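Local atomic coordinates of putative cytoplasmic protein (Enterobacter cloacae, PDB entry 4HFL), a protein that is a type VI secretion effector of the Tae4 amidase family, probably cleaving peptidoglycan of rival bacteria and inhibited by a Tai4 immunity protein. Residues Tyr80-Val83 against Lys89-Met92; Gly53-Ala58 against Tyr91-Lys96; Val38-Gly43 against Asn49-Ile54. One frame throughout, in Å; residues are numbered along the deposited sequence.

Interaction 1: Tyr80-Val83 against Lys89-Met92; sequences YATV and KRYM
Val83 and Tyr91 face each other through their backbones and hold the two segments together with a pair of hydrogen bonds. Val83 N donates to Tyr91 O at 3.0 Å, and Tyr91 N donates back to Val83 O at 2.9 Å. Both are fairly straight, with angles at the hydrogen of 154° and 161°. The pair is thus an antiparallel hydrogen-bonded one.

Weaker CA-H...O contacts add to the backbone pairing. Met92 CA lies 3.2 Å from Ala81 O, with 159° at the hydrogen. Thr82 CA approaches Tyr91 O, and Arg90 CA approaches Val83 O. Each of these last two carbonyl oxygens therefore takes an N-H and a C-H from across the contact.

The arrangement is a beta hairpin of strands 82-84 and 90-92, a small two-stranded sheet separate from the four-stranded one of this papain-like (clan CA) amidase.

Apolar contacts gather on the Met92 side. Met92 stretches out from CG and travels alongside Tyr80 in the same direction. Its methyl CE reaches Tyr80 CB at 3.7 Å and sits equally near Tyr80 CG, at the root of the ring. The sulfur SD is 5.0 Å from the Tyr80 ring centroid, in an oblique Met-aromatic contact. Thr82 lies alongside the same methionine. With CG2 anti to its carbonyl carbon, Thr82 brings this methyl to 4.0 Å from Met92 CG. Arg90 CB touches Thr82 CB, while the rest of the Arg90 chain runs outward, extended from CG to NE.

The Tyr91 ring turns from Val83 to helix 59-69 and packs there. Its OH bonds to Asp87 OD2 in the turn of the hairpin. Phe101 of helix 95-106 meets the Tyr80 ring edge-to-face.

Interaction 2: Gly53-Ala58 against Tyr91-Lys96; sequences GIFKNA and YMFRVK
Phe55 and Phe93 lay their rings over one another in an offset stack. The centroids are 4.1 Å apart and the planes only 10° from parallel. The overlap is shifted toward the root of Phe93. Its CB stands 3.5 Å from the Phe55 ring centroid, almost on the normal, as a CH-pi contact. On the other ring, Phe55 CE1 comes down over the Phe93 face, 3.3 Å from Phe93 CG. The backbone of Phe93 puts CB over the Phe55 ring. Chi1 of 57°, with CG between backbone N and carbonyl carbon, then lays the Phe93 ring against it.

A water joins the backbones beside the stack. It donates to Asn57 O at 2.9 Å and to Phe93 O at 2.7 Å, so one molecule serves both carbonyls.

A looser van der Waals contact follows. Asn57 ND2 lies 3.9 Å from Val95 CB. The other end of that amide, OD1, accepts from Cys59 N as helix 59-69 begins.

The contact joins the loop between helices 44-52 and 59-69 to the link between strand 90-92 and helix 95-106. Phe55 also packs on Asn49 and Ile50 of helix 44-52, and Phe93 on Ala81 beside the hairpin.

Interaction 3: Val38-Gly43 against Asn49-Ile54; sequences VGKLLG and NIDAGI
Ile50 sets its CD1 methyl against the backbone of Gly39. Its CG1 is anti to the carbonyl carbon (chi1 -77°), and chi2 of 175° extends the chain and carries CD1 to the other helix. This methyl lies 3.4 Å from Gly39 N and 3.5 Å from Gly39 CA. Gly39 has no side chain, and the methyl rests directly on the main chain of helix 35-42. Gly39 CA and Ile50 CA are 5.9 Å apart, a close approach for two helices.

Lys40 and Asp51 meet at the exposed surface, one from each helix. The lysine chain is bent at chi2 and chi4, which curls it back toward Asp51. Lys40 NZ donates to Asp51 OD2 at 3.1 Å in a salt bridge. It comes from the syn side, 15° out of the carboxylate plane. Lys40 CE packs 3.2 Å from Asp51 OD1; the hydrogen bond itself goes to OD2.

The segments lie on two consecutive helices, 35-42 and 44-52, joined at Gly43. Gly43 ends the first helix with positive phi. Gly53 closes the second as the C-prime residue of a Schellman motif, with Ile54 N bonded to Asn49 O.

Lys40 NZ has a second partner in Gln47 OE1, while Gln47 NE2 donates to Gly39 O. Sharing the ammonium between Asp51 and Gln47 probably steadies the lysine end at the surface, while the buried packing below is apolar.

From the N terminus, interaction 3 comes first. It closes a short loop formed by the first half of helix 44-52. Its second segment runs into the first segment of interaction 2, sharing Gly53 and Ile54. Interaction 2 then spans 32 residues, closing a long loop that holds helix 59-69 and most of the hairpin. Interaction 1, within the hairpin, is nested in that loop and ends on the same stretch, sharing Tyr91 and Met92. Interactions 3 and 1 lie in series. All three touch. Phe55 N probably bonds to Asn49 O, Val83 CG2 packs on Phe55, and Val83 CG1 on Asn49. Together they tie helices 35-42 and 44-52 to the hairpin and to the start of helix 95-106.

Interaction 1: Tyr80-Val83 against Lys89-Met92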
loop_
_atom_site.group_PDB
_atom_site.type_symbol
_atom_site.label_atom_id
_atom_site.label_comp_id
_atom_site.label_asym_id
_atom_site.label_seq_id
_atom_site.Cartn_x
_atom_site.Cartn_y
_atom_site.Cartn_z
ATOM N N TYR A 80 -13.876 3.719 -3.941
ATOM C CA TYR A 80 -12.650 4.104 -3.246
ATOM C C TYR A 80 -12.737 5.515 -2.676
ATOM O O TYR A 80 -12.997 6.470 -3.409
ATOM C CB TYR A 80 -11.448 3.974 -4.197
ATOM C CG TYR A 80 -11.474 2.688 -5.004
ATOM C CD1 TYR A 80 -11.256 1.460 -4.396
ATOM C CD2 TYR A 80 -11.734 2.705 -6.367
ATOM C CE1 TYR A 80 -11.296 0.284 -5.123
ATOM C CE2 TYR A 80 -11.770 1.535 -7.102
ATOM C CZ TYR A 80 -11.548 0.330 -6.472
ATOM O OH TYR A 80 -11.580 -0.838 -7.195
ATOM N N ALA A 81 -12.520 5.645 -1.369
ATOM C CA ALA A 81 -12.537 6.958 -0.717
ATOM C C ALA A 81 -11.249 7.700 -1.034
ATOM O O ALA A 81 -10.156 7.208 -0.740
ATOM C CB ALA A 81 -12.706 6.815 0.791
ATOM N N THR A 82 -11.377 8.878 -1.639
ATOM C CA THR A 82 -10.210 9.632 -2.080
ATOM C C THR A 82 -10.332 11.106 -1.723
ATOM O O THR A 82 -11.430 11.665 -1.741
ATOM C CB THR A 82 -10.001 9.510 -3.613
ATOM O OG1 THR A 82 -11.136 10.054 -4.297
ATOM C CG2 THR A 82 -9.817 8.037 -4.028
ATOM N N VAL A 83 -9.207 11.726 -1.375
ATOM C CA VAL A 83 -9.135 13.190 -1.389
ATOM C C VAL A 83 -8.035 13.579 -2.369
ATOM O O VAL A 83 -7.551 12.729 -3.123
ATOM C CB VAL A 83 -8.861 13.811 -0.001
ATOM C CG1 VAL A 83 -10.016 13.506 0.980
ATOM C CG2 VAL A 83 -7.518 13.341 0.549
ATOM N N LYS A 89 -3.676 15.237 -7.481
ATOM C CA LYS A 89 -3.853 13.800 -7.675
ATOM C C LYS A 89 -4.656 13.206 -6.512
ATOM O O LYS A 89 -4.674 13.771 -5.413
ATOM C CB LYS A 89 -2.497 13.099 -7.863
ATOM C CG LYS A 89 -1.676 13.683 -9.029
ATOM C CD LYS A 89 -0.563 12.752 -9.484
ATOM C CE LYS A 89 0.087 13.256 -10.774
ATOM N NZ LYS A 89 -0.875 13.338 -11.917
ATOM N N ARG A 90 -5.328 12.081 -6.766
ATOM C CA ARG A 90 -6.193 11.458 -5.766
ATOM C C ARG A 90 -5.467 10.463 -4.855
ATOM O O ARG A 90 -4.619 9.674 -5.302
ATOM C CB ARG A 90 -7.397 10.787 -6.440
ATOM C CG ARG A 90 -8.350 11.767 -7.122
ATOM C CD ARG A 90 -9.246 11.054 -8.123
ATOM N NE ARG A 90 -10.243 11.947 -8.710
ATOM C CZ ARG A 90 -10.055 12.660 -9.821
ATOM N NH1 ARG A 90 -8.896 12.591 -10.469
ATOM N NH2 ARG A 90 -11.022 13.447 -10.282
ATOM N N TYR A 91 -5.815 10.508 -3.570
ATOM C CA TYR A 91 -5.188 9.673 -2.559
ATOM C C TYR A 91 -6.241 8.938 -1.738
ATOM O O TYR A 91 -7.157 9.569 -1.185
ATOM C CB TYR A 91 -4.296 10.540 -1.661
ATOM C CG TYR A 91 -3.078 11.053 -2.402
ATOM C CD1 TYR A 91 -1.900 10.323 -2.427
ATOM C CD2 TYR A 91 -3.116 12.254 -3.100
ATOM C CE1 TYR A 91 -0.778 10.789 -3.122
ATOM C CE2 TYR A 91 -2.007 12.720 -3.788
ATOM C CZ TYR A 91 -0.846 11.981 -3.797
ATOM O OH TYR A 91 0.258 12.450 -4.480
ATOM N N MET A 92 -6.130 7.608 -1.692
ATOM C CA MET A 92 -6.988 6.795 -0.827
ATOM C C MET A 92 -6.436 6.872 0.587
ATOM O O MET A 92 -5.229 7.037 0.768
ATOM C CB MET A 92 -7.035 5.327 -1.280
ATOM C CG MET A 92 -7.464 5.091 -2.728
ATOM S SD MET A 92 -7.689 3.324 -3.123
ATOM C CE MET A 92 -7.892 3.484 -4.908
#

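Interaction 2: Gly53-Ala58 against Tyr91-Lys96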
loop_
_atom_site.group_PDB
_atom_site.type_symbol
_atom_site.label_atom_id
_atom_site.label_comp_id
_atom_site.label_asym_id
_atom_site.label_seq_id
_atom_site.Cartn_x
_atom_site.Cartn_y
_atom_site.Cartn_z
ATOM N N GLY A 53 -6.662 14.554 12.435
ATOM C CA GLY A 53 -6.784 13.252 13.070
ATOM C C GLY A 53 -7.800 12.364 12.369
ATOM O O GLY A 53 -8.186 11.318 12.889
ATOM N N ILE A 54 -8.232 12.786 11.184
ATOM C CA ILE A 54 -9.200 12.026 10.393
ATOM C C ILE A 54 -8.515 10.896 9.613
ATOM O O ILE A 54 -9.059 9.790 9.522
ATOM C CB ILE A 54 -9.976 12.944 9.426
ATOM C CG1 ILE A 54 -10.485 14.182 10.171
ATOM C CG2 ILE A 54 -11.116 12.185 8.756
ATOM C CD1 ILE A 54 -10.930 15.316 9.264
ATOM N N PHE A 55 -7.335 11.180 9.047
ATOM C CA PHE A 55 -6.497 10.132 8.454
ATOM C C PHE A 55 -5.416 9.756 9.460
ATOM O O PHE A 55 -4.574 10.588 9.802
ATOM C CB PHE A 55 -5.797 10.595 7.156
ATOM C CG PHE A 55 -6.731 11.024 6.048
ATOM C CD1 PHE A 55 -8.106 10.908 6.173
ATOM C CD2 PHE A 55 -6.218 11.546 4.867
ATOM C CE1 PHE A 55 -8.947 11.324 5.155
ATOM C CE2 PHE A 55 -7.061 11.957 3.840
ATOM C CZ PHE A 55 -8.422 11.839 3.985
ATOM N N LYS A 56 -5.428 8.509 9.923
ATOM C CA LYS A 56 -4.433 8.040 10.887
ATOM C C LYS A 56 -3.525 6.946 10.313
ATOM O O LYS A 56 -2.523 6.571 10.940
ATOM C CB LYS A 56 -5.117 7.539 12.168
ATOM C CG LYS A 56 -5.865 8.623 12.959
ATOM C CD LYS A 56 -6.723 7.987 14.057
ATOM C CE LYS A 56 -7.465 9.034 14.869
ATOM N NZ LYS A 56 -8.461 8.391 15.778
ATOM N N ASN A 57 -3.879 6.437 9.132
ATOM C CA ASN A 57 -3.085 5.402 8.481
ATOM C C ASN A 57 -2.328 5.949 7.262
ATOM O O ASN A 57 -2.930 6.372 6.264
ATOM C CB ASN A 57 -3.967 4.200 8.099
ATOM C CG ASN A 57 -3.158 2.932 7.832
ATOM O OD1 ASN A 57 -1.920 2.945 7.863
ATOM N ND2 ASN A 57 -3.859 1.826 7.574
ATOM N N ALA A 58 -1.001 5.948 7.361
ATOM C CA ALA A 58 -0.141 6.454 6.296
ATOM C C ALA A 58 -0.127 5.499 5.103
ATOM O O ALA A 58 0.106 5.911 3.966
ATOM C CB ALA A 58 1.273 6.672 6.826
ATOM N N TYR A 91 -5.815 10.508 -3.570
ATOM C CA TYR A 91 -5.188 9.673 -2.559
ATOM C C TYR A 91 -6.241 8.938 -1.738
ATOM O O TYR A 91 -7.157 9.569 -1.185
ATOM C CB TYR A 91 -4.296 10.540 -1.661
ATOM C CG TYR A 91 -3.078 11.053 -2.402
ATOM C CD1 TYR A 91 -1.900 10.323 -2.427
ATOM C CD2 TYR A 91 -3.116 12.254 -3.100
ATOM C CE1 TYR A 91 -0.778 10.789 -3.122
ATOM C CE2 TYR A 91 -2.007 12.720 -3.788
ATOM C CZ TYR A 91 -0.846 11.981 -3.797
ATOM O OH TYR A 91 0.258 12.450 -4.480
ATOM N N MET A 92 -6.130 7.608 -1.692
ATOM C CA MET A 92 -6.988 6.795 -0.827
ATOM C C MET A 92 -6.436 6.872 0.587
ATOM O O MET A 92 -5.229 7.037 0.768
ATOM C CB MET A 92 -7.035 5.327 -1.280
ATOM C CG MET A 92 -7.464 5.091 -2.728
ATOM S SD MET A 92 -7.689 3.324 -3.123
ATOM C CE MET A 92 -7.892 3.484 -4.908
ATOM N N PHE A 93 -7.316 6.761 1.586
ATOM C CA PHE A 93 -6.902 6.881 2.978
ATOM C C PHE A 93 -7.435 5.712 3.833
ATOM O O PHE A 93 -7.191 5.665 5.043
ATOM C CB PHE A 93 -7.331 8.238 3.553
ATOM C CG PHE A 93 -8.809 8.495 3.457
ATOM C CD1 PHE A 93 -9.661 8.100 4.485
ATOM C CD2 PHE A 93 -9.347 9.124 2.344
ATOM C CE1 PHE A 93 -11.025 8.331 4.410
ATOM C CE2 PHE A 93 -10.708 9.367 2.262
ATOM C CZ PHE A 93 -11.553 8.959 3.299
ATOM N N ARG A 94 -8.135 4.772 3.184
ATOM C CA ARG A 94 -8.563 3.514 3.811
ATOM C C ARG A 94 -7.828 2.317 3.205
ATOM O O ARG A 94 -7.818 2.119 1.979
ATOM C CB ARG A 94 -10.074 3.316 3.661
ATOM C CG ARG A 94 -10.898 4.240 4.536
ATOM C CD ARG A 94 -12.351 4.264 4.095
ATOM N NE ARG A 94 -13.014 5.505 4.498
ATOM C CZ ARG A 94 -14.281 5.807 4.221
ATOM N NH1 ARG A 94 -15.032 4.952 3.544
ATOM N NH2 ARG A 94 -14.797 6.962 4.624
ATOM N N VAL A 95 -7.214 1.503 4.057
ATOM C CA VAL A 95 -6.387 0.415 3.542
ATOM C C VAL A 95 -7.203 -0.653 2.796
ATOM O O VAL A 95 -6.715 -1.263 1.838
ATOM C CB VAL A 95 -5.470 -0.185 4.638
ATOM C CG1 VAL A 95 -6.257 -1.087 5.589
ATOM C CG2 VAL A 95 -4.316 -0.937 4.005
ATOM N N LYS A 96 -8.450 -0.861 3.215
ATOM C CA LYS A 96 -9.332 -1.834 2.558
ATOM C C LYS A 96 -9.590 -1.434 1.102
ATOM O O LYS A 96 -9.722 -2.292 0.214
ATOM C CB LYS A 96 -10.650 -1.953 3.333
ATOM C CG LYS A 96 -11.877 -1.488 2.573
ATOM C CD LYS A 96 -12.829 -0.701 3.473
ATOM C CE LYS A 96 -13.991 -0.140 2.658
ATOM N NZ LYS A 96 -14.793 0.858 3.416
HETATM O O HOH W 1 -5.621 7.282 6.602
#

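Interaction 3: Val38-Gly43 against Asn49-Ile54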
loop_
_atom_site.group_PDB
_atom_site.type_symbol
_atom_site.label_atom_id
_atom_site.label_comp_id
_atom_site.label_asym_id
_atom_site.label_seq_id
_atom_site.Cartn_x
_atom_site.Cartn_y
_atom_site.Cartn_z
ATOM N N VAL A 38 4.190 12.443 6.391
ATOM C CA VAL A 38 3.603 12.155 5.080
ATOM C C VAL A 38 2.635 13.267 4.666
ATOM O O VAL A 38 2.622 13.686 3.507
ATOM C CB VAL A 38 2.878 10.777 5.070
ATOM C CG1 VAL A 38 2.032 10.605 3.828
ATOM C CG2 VAL A 38 3.885 9.629 5.181
ATOM N N GLY A 39 1.830 13.748 5.610
ATOM C CA GLY A 39 0.940 14.864 5.328
ATOM C C GLY A 39 1.724 16.143 5.111
ATOM O O GLY A 39 1.518 16.872 4.134
ATOM N N LYS A 40 2.647 16.395 6.032
ATOM C CA LYS A 40 3.545 17.531 5.959
ATOM C C LYS A 40 4.335 17.571 4.652
ATOM O O LYS A 40 4.867 18.618 4.282
ATOM C CB LYS A 40 4.487 17.519 7.164
ATOM C CG LYS A 40 3.996 18.353 8.358
ATOM C CD LYS A 40 2.577 18.029 8.798
ATOM C CE LYS A 40 2.047 19.087 9.745
ATOM N NZ LYS A 40 1.518 20.270 9.010
ATOM N N LEU A 41 4.403 16.436 3.956
ATOM C CA LEU A 41 5.066 16.368 2.650
ATOM C C LEU A 41 4.101 16.514 1.469
ATOM O O LEU A 41 4.326 17.320 0.568
ATOM C CB LEU A 41 5.831 15.052 2.505
ATOM C CG LEU A 41 6.358 14.840 1.089
ATOM C CD1 LEU A 41 7.751 15.400 0.973
ATOM C CD2 LEU A 41 6.335 13.381 0.686
ATOM N N LEU A 42 3.035 15.720 1.477
ATOM C CA LEU A 42 2.102 15.668 0.355
ATOM C C LEU A 42 1.198 16.888 0.285
ATOM O O LEU A 42 0.521 17.104 -0.723
ATOM C CB LEU A 42 1.257 14.400 0.431
ATOM C CG LEU A 42 2.044 13.118 0.160
ATOM C CD1 LEU A 42 1.244 11.846 0.505
ATOM C CD2 LEU A 42 2.493 13.094 -1.293
ATOM N N GLY A 43 1.196 17.679 1.360
ATOM C CA GLY A 43 0.429 18.913 1.433
ATOM C C GLY A 43 -1.073 18.747 1.257
ATOM O O GLY A 43 -1.587 17.625 1.279
ATOM N N ASN A 49 -6.295 16.590 6.630
ATOM C CA ASN A 49 -6.990 15.495 7.303
ATOM C C ASN A 49 -6.066 14.723 8.244
ATOM O O ASN A 49 -6.498 14.239 9.291
ATOM C CB ASN A 49 -7.686 14.573 6.298
ATOM C CG ASN A 49 -8.820 15.265 5.565
ATOM O OD1 ASN A 49 -9.459 16.169 6.098
ATOM N ND2 ASN A 49 -9.074 14.842 4.334
ATOM N N ILE A 50 -4.789 14.628 7.877
ATOM C CA ILE A 50 -3.791 14.076 8.797
ATOM C C ILE A 50 -3.656 14.901 10.102
ATOM O O ILE A 50 -3.631 14.335 11.195
ATOM C CB ILE A 50 -2.427 13.885 8.092
ATOM C CG1 ILE A 50 -2.485 12.636 7.199
ATOM C CG2 ILE A 50 -1.296 13.771 9.102
ATOM C CD1 ILE A 50 -1.254 12.406 6.364
ATOM N N ASP A 51 -3.591 16.226 9.974
ATOM C CA ASP A 51 -3.462 17.136 11.121
ATOM C C ASP A 51 -4.726 17.167 11.980
ATOM O O ASP A 51 -4.657 17.424 13.184
ATOM C CB ASP A 51 -3.150 18.570 10.658
ATOM C CG ASP A 51 -1.755 18.718 10.060
ATOM O OD1 ASP A 51 -0.894 17.831 10.263
ATOM O OD2 ASP A 51 -1.517 19.749 9.390
ATOM N N ALA A 52 -5.880 16.932 11.355
ATOM C CA ALA A 52 -7.153 16.900 12.084
ATOM C C ALA A 52 -7.299 15.624 12.902
ATOM O O ALA A 52 -7.984 15.607 13.930
ATOM C CB ALA A 52 -8.312 17.032 11.125
ATOM N N GLY A 53 -6.662 14.554 12.435
ATOM C CA GLY A 53 -6.784 13.252 13.070
ATOM C C GLY A 53 -7.800 12.364 12.369
ATOM O O GLY A 53 -8.186 11.318 12.889
ATOM N N ILE A 54 -8.232 12.786 11.184
ATOM C CA ILE A 54 -9.200 12.026 10.393
ATOM C C ILE A 54 -8.515 10.896 9.613
ATOM O O ILE A 54 -9.059 9.790 9.522
ATOM C CB ILE A 54 -9.976 12.944 9.426
ATOM C CG1 ILE A 54 -10.485 14.182 10.171
ATOM C CG2 ILE A 54 -11.116 12.185 8.756
ATOM C CD1 ILE A 54 -10.930 15.316 9.264
#